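Local coordinates for endonuclease V (PDB 3GOC), which probably initiates repair of deaminated bases by nicking DNA at the second phosphodiester bond 3' to a deoxyinosine, with magnesium as cofactor, at residues A[58-63]-A[102-107]; A[74-79]-A[97-102]. One frame throughout, in Å; residues are numbered along the deposited sequence.

Interaction 1 of 2, residues A[58-63]-A[102-107]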
loop_
_atom_site.group_PDB
_atom_site.type_symbol
_atom_site.label_atom_id
_atom_site.label_comp_id
_atom_site.label_asym_id
_atom_site.label_seq_id
_atom_site.Cartn_x
_atom_site.Cartn_y
_atom_site.Cartn_z
ATOM N N ALA A 58 -1.932 10.426 25.288
ATOM C CA ALA A 58 -1.443 9.887 24.031
ATOM C C ALA A 58 -1.664 8.390 23.963
ATOM O O ALA A 58 -1.657 7.702 24.985
ATOM C CB ALA A 58 0.035 10.187 23.876
ATOM N N ALA A 59 -1.885 7.896 22.752
ATOM C CA ALA A 59 -2.071 6.472 22.541
ATOM C C ALA A 59 -1.206 6.026 21.378
ATOM O O ALA A 59 -0.993 6.767 20.420
ATOM C CB ALA A 59 -3.536 6.155 22.243
ATOM N N ALA A 60 -0.685 4.812 21.489
ATOM C CA ALA A 60 0.118 4.224 20.430
ATOM C C ALA A 60 -0.478 2.841 20.218
ATOM O O ALA A 60 -0.615 2.067 21.165
ATOM C CB ALA A 60 1.576 4.114 20.855
ATOM N N VAL A 61 -0.866 2.548 18.984
ATOM C CA VAL A 61 -1.443 1.251 18.664
ATOM C C VAL A 61 -0.626 0.610 17.560
ATOM O O VAL A 61 -0.526 1.146 16.459
ATOM C CB VAL A 61 -2.907 1.380 18.206
ATOM C CG1 VAL A 61 -3.466 -0.002 17.882
ATOM C CG2 VAL A 61 -3.742 2.039 19.298
ATOM N N VAL A 62 -0.036 -0.539 17.875
ATOM C CA VAL A 62 0.807 -1.274 16.938
ATOM C C VAL A 62 0.005 -2.327 16.188
ATOM O O VAL A 62 -0.696 -3.137 16.797
ATOM C CB VAL A 62 1.957 -1.989 17.675
ATOM C CG1 VAL A 62 2.906 -2.605 16.670
ATOM C CG2 VAL A 62 2.689 -1.012 18.575
ATOM N N LEU A 63 0.102 -2.304 14.864
ATOM C CA LEU A 63 -0.604 -3.272 14.033
ATOM C C LEU A 63 0.365 -4.175 13.287
ATOM O O LEU A 63 1.515 -3.810 13.037
ATOM C CB LEU A 63 -1.459 -2.566 12.974
ATOM C CG LEU A 63 -2.423 -1.458 13.392
ATOM C CD1 LEU A 63 -3.111 -0.907 12.152
ATOM C CD2 LEU A 63 -3.439 -2.005 14.374
ATOM N N ASP A 102 7.170 4.471 24.524
ATOM C CA ASP A 102 8.080 3.767 25.431
ATOM C C ASP A 102 7.369 2.687 26.236
ATOM O O ASP A 102 7.993 1.719 26.674
ATOM C CB ASP A 102 8.758 4.747 26.393
ATOM C CG ASP A 102 9.802 5.611 25.708
ATOM O OD1 ASP A 102 10.297 5.211 24.633
ATOM O OD2 ASP A 102 10.143 6.681 26.258
ATOM N N ALA A 103 6.064 2.855 26.431
ATOM C CA ALA A 103 5.278 1.894 27.196
ATOM C C ALA A 103 4.912 0.648 26.395
ATOM O O ALA A 103 4.413 -0.328 26.954
ATOM C CB ALA A 103 4.017 2.559 27.728
ATOM N N LEU A 104 5.153 0.682 25.088
ATOM C CA LEU A 104 4.849 -0.466 24.239
ATOM C C LEU A 104 5.804 -1.611 24.529
ATOM O O LEU A 104 6.948 -1.398 24.917
ATOM C CB LEU A 104 4.971 -0.094 22.764
ATOM C CG LEU A 104 3.922 0.857 22.186
ATOM C CD1 LEU A 104 4.357 1.292 20.795
ATOM C CD2 LEU A 104 2.559 0.172 22.143
ATOM N N PRO A 105 5.339 -2.849 24.340
ATOM C CA PRO A 105 6.162 -4.035 24.584
ATOM C C PRO A 105 6.999 -4.423 23.369
ATOM O O PRO A 105 7.765 -5.382 23.415
ATOM C CB PRO A 105 5.126 -5.096 24.927
ATOM C CG PRO A 105 4.002 -4.738 24.015
ATOM C CD PRO A 105 3.928 -3.222 24.139
ATOM N N CYS A 106 6.851 -3.677 22.281
ATOM C CA CYS A 106 7.597 -3.966 21.066
ATOM C C CYS A 106 7.898 -2.676 20.305
ATOM O O CYS A 106 7.318 -1.621 20.582
ATOM C CB CYS A 106 6.780 -4.897 20.163
ATOM S SG CYS A 106 5.204 -4.158 19.600
ATOM N N PRO A 107 8.826 -2.741 19.338
ATOM C CA PRO A 107 9.164 -1.551 18.552
ATOM C C PRO A 107 7.951 -1.201 17.691
ATOM O O PRO A 107 7.177 -2.080 17.313
ATOM C CB PRO A 107 10.350 -2.016 17.720
ATOM C CG PRO A 107 11.006 -3.032 18.606
ATOM C CD PRO A 107 9.817 -3.810 19.122
#
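Leu-104 and Val-62 meet through torsions that send their branches toward each other. In Leu-104 CG stands anti to the carbonyl carbon (chi1 -70°), and chi2 of 170° puts CD1 anti to CA with CD2 as the side branch; both methyls reach the strand. Val-62 has CG1 anti to its backbone N (chi1 -173°), and its CG2, beside that N, is thereby turned to the leucine. The valine methyl CG2 faces the fork of the leucine, 3.6 Å from Leu-104 CD1 and 3.8 Å from Leu-104 CD2, the two side chains lying at a slant to one another. The fork also spans to the next residue of the strand that points to the loop: CD1 of Leu-104 is 4.0 Å from CB of Ala-60, while CD2 lies 3.8 Å from the carbonyl O of Ala-60. Farther along the loop, SG of Cys-106 approaches the other valine branch, 4.0 Å from Val-62 CG1. No hydrogen bond joins the two segments; methyl and sulfur contacts span the 7.7 Å between the CA atoms of Ala-60 and Leu-104. An alanine in place of Leu-104 would remove the whole fork, CG with both methyls, and is likely to open a gap beside Val-62 CG2 and Ala-60 CB. The residues 102-107 lead from helix 94-102 to strand 110-114, on the same face of strand 55-64 as the helix, where Leu-101 touches Ala-60. Val-61, pointing the other way, meets Arg-215 of helix 211-228, and strands 41-49 and 70-79 flank strand 55-64 within the sheet.

Interaction 2 of 2, residues A[74-79]-A[97-102]; sequences ATAVGE and VLAALD
Ala-76 aims its methyl at Ala-99, whose own methyl is met from its side, the two CB atoms 3.7 Å apart. The same methyl of Ala-76 rests against the helix backbone, 3.7 Å from the N of Ala-100, so one methyl touches both that peptide N and the CB of Ala-99. Ala-100 does not aim its CB straight at the strand; the methyl lies along the interface, 4.1 Å from CB of Ala-76 and 4.1 Å from the carbonyl O of Ala-74, over the strand backbone between these two residues. At the other end Ala-74 turns its methyl to the helix, where it meets the carbonyl O of Ala-100 at 3.5 Å. Thr-75, between the two alanines, points to the opposite face of the sheet and packs on Leu-219 and Ala-223 of helix 211-228. With only methyls in between, the backbones come very near: the CA atoms of Thr-75 and Ala-100 are 4.8 Å apart, and the axes of the short segments approach to 6.5 Å. Their directions make an angle of 146°, so the helix runs roughly antiparallel to the strand. No hydrogen bond crosses the contact, and the helix keeps its own backbone bonds, such as Leu-101 N to Val-97 O. On its far flank the helix meets helix 126-134, through Leu-98 and Leu-101 on Leu-130. A helix laid on a mixed central sheet, with another helix on the reverse face, fits the RNase H-like alpha/beta fold to which the endonuclease V family belongs.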
loop_
_atom_site.group_PDB
_atom_site.type_symbol
_atom_site.label_atom_id
_atom_site.label_comp_id
_atom_site.label_asym_id
_atom_site.label_seq_id
_atom_site.Cartn_x
_atom_site.Cartn_y
_atom_site.Cartn_z
ATOM N N ALA A 74 -0.657 1.041 23.951
ATOM C CA ALA A 74 -0.252 1.672 25.199
ATOM C C ALA A 74 -0.706 3.121 25.205
ATOM O O ALA A 74 -0.874 3.726 24.151
ATOM C CB ALA A 74 1.264 1.601 25.356
ATOM N N THR A 75 -0.923 3.668 26.394
ATOM C CA THR A 75 -1.320 5.062 26.520
ATOM C C THR A 75 -0.498 5.704 27.626
ATOM O O THR A 75 0.140 5.018 28.429
ATOM C CB THR A 75 -2.821 5.219 26.873
ATOM O OG1 THR A 75 -3.098 4.553 28.110
ATOM C CG2 THR A 75 -3.695 4.649 25.774
ATOM N N ALA A 76 -0.508 7.029 27.652
ATOM C CA ALA A 76 0.211 7.780 28.669
ATOM C C ALA A 76 -0.551 9.070 28.925
ATOM O O ALA A 76 -1.185 9.616 28.022
ATOM C CB ALA A 76 1.624 8.092 28.197
ATOM N N VAL A 77 -0.501 9.538 30.165
ATOM C CA VAL A 77 -1.170 10.769 30.555
ATOM C C VAL A 77 -0.075 11.770 30.886
ATOM O O VAL A 77 0.862 11.439 31.610
ATOM C CB VAL A 77 -2.045 10.555 31.802
ATOM C CG1 VAL A 77 -2.659 11.871 32.231
ATOM C CG2 VAL A 77 -3.137 9.534 31.499
ATOM N N GLY A 78 -0.173 12.982 30.351
ATOM C CA GLY A 78 0.859 13.962 30.635
ATOM C C GLY A 78 0.370 15.380 30.845
ATOM O O GLY A 78 -0.770 15.713 30.530
ATOM N N GLU A 79 1.241 16.209 31.407
ATOM C CA GLU A 79 0.932 17.615 31.618
ATOM C C GLU A 79 1.194 18.302 30.281
ATOM O O GLU A 79 2.227 18.061 29.655
ATOM C CB GLU A 79 1.863 18.212 32.676
ATOM C CG GLU A 79 1.619 17.721 34.094
ATOM C CD GLU A 79 2.682 18.216 35.059
ATOM O OE1 GLU A 79 3.147 19.363 34.884
ATOM O OE2 GLU A 79 3.040 17.472 35.998
ATOM N N VAL A 97 3.672 11.611 24.003
ATOM C CA VAL A 97 3.675 10.667 22.888
ATOM C C VAL A 97 4.880 9.738 23.043
ATOM O O VAL A 97 4.775 8.524 22.837
ATOM C CB VAL A 97 3.761 11.403 21.527
ATOM C CG1 VAL A 97 3.943 10.400 20.391
ATOM C CG2 VAL A 97 2.491 12.210 21.304
ATOM N N LEU A 98 6.027 10.310 23.406
ATOM C CA LEU A 98 7.230 9.500 23.602
ATOM C C LEU A 98 6.983 8.491 24.720
ATOM O O LEU A 98 7.432 7.351 24.642
ATOM C CB LEU A 98 8.427 10.395 23.953
ATOM C CG LEU A 98 8.954 11.282 22.817
ATOM C CD1 LEU A 98 9.995 12.240 23.372
ATOM C CD2 LEU A 98 9.542 10.426 21.704
ATOM N N ALA A 99 6.247 8.907 25.749
ATOM C CA ALA A 99 5.946 8.029 26.878
ATOM C C ALA A 99 5.048 6.863 26.467
ATOM O O ALA A 99 5.232 5.727 26.920
ATOM C CB ALA A 99 5.293 8.829 28.002
ATOM N N ALA A 100 4.064 7.135 25.618
ATOM C CA ALA A 100 3.174 6.071 25.168
ATOM C C ALA A 100 3.966 5.067 24.339
ATOM O O ALA A 100 3.786 3.856 24.483
ATOM C CB ALA A 100 2.016 6.649 24.344
ATOM N N LEU A 101 4.842 5.560 23.466
ATOM C CA LEU A 101 5.649 4.654 22.644
ATOM C C LEU A 101 6.570 3.826 23.528
ATOM O O LEU A 101 6.733 2.621 23.319
ATOM C CB LEU A 101 6.479 5.450 21.629
ATOM C CG LEU A 101 5.689 6.106 20.491
ATOM C CD1 LEU A 101 6.564 7.147 19.823
ATOM C CD2 LEU A 101 5.231 5.055 19.484
ATOM N N ASP A 102 7.170 4.471 24.524
ATOM C CA ASP A 102 8.080 3.767 25.431
ATOM C C ASP A 102 7.369 2.687 26.236
ATOM O O ASP A 102 7.993 1.719 26.674
ATOM C CB ASP A 102 8.758 4.747 26.393
ATOM C CG ASP A 102 9.802 5.611 25.708
ATOM O OD1 ASP A 102 10.297 5.211 24.633
ATOM O OD2 ASP A 102 10.143 6.681 26.258
#

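Overall arrangement
Interactions 1 and 2 involve neighbouring antiparallel strands of one sheet, their centres 9 Å apart, and share Asp-102. Interaction 1 is partly buried and uses branched side chains and a sulfur to span from strand 55-64 to the loop; interaction 2, nested within it along the chain, is a surface contact at one of the two outermost strands of the chain's sheet and uses alanine methyls against backbone. Neither has a hydrogen bond between its two segments. Backbone hydrogen bonds probably join the strands, Ala-60 N to Ala-74 O and Ala-58 N to Ala-76 O, each 2.9 Å, while Leu-104 also packs on Ala-74, bringing the loop against both strands.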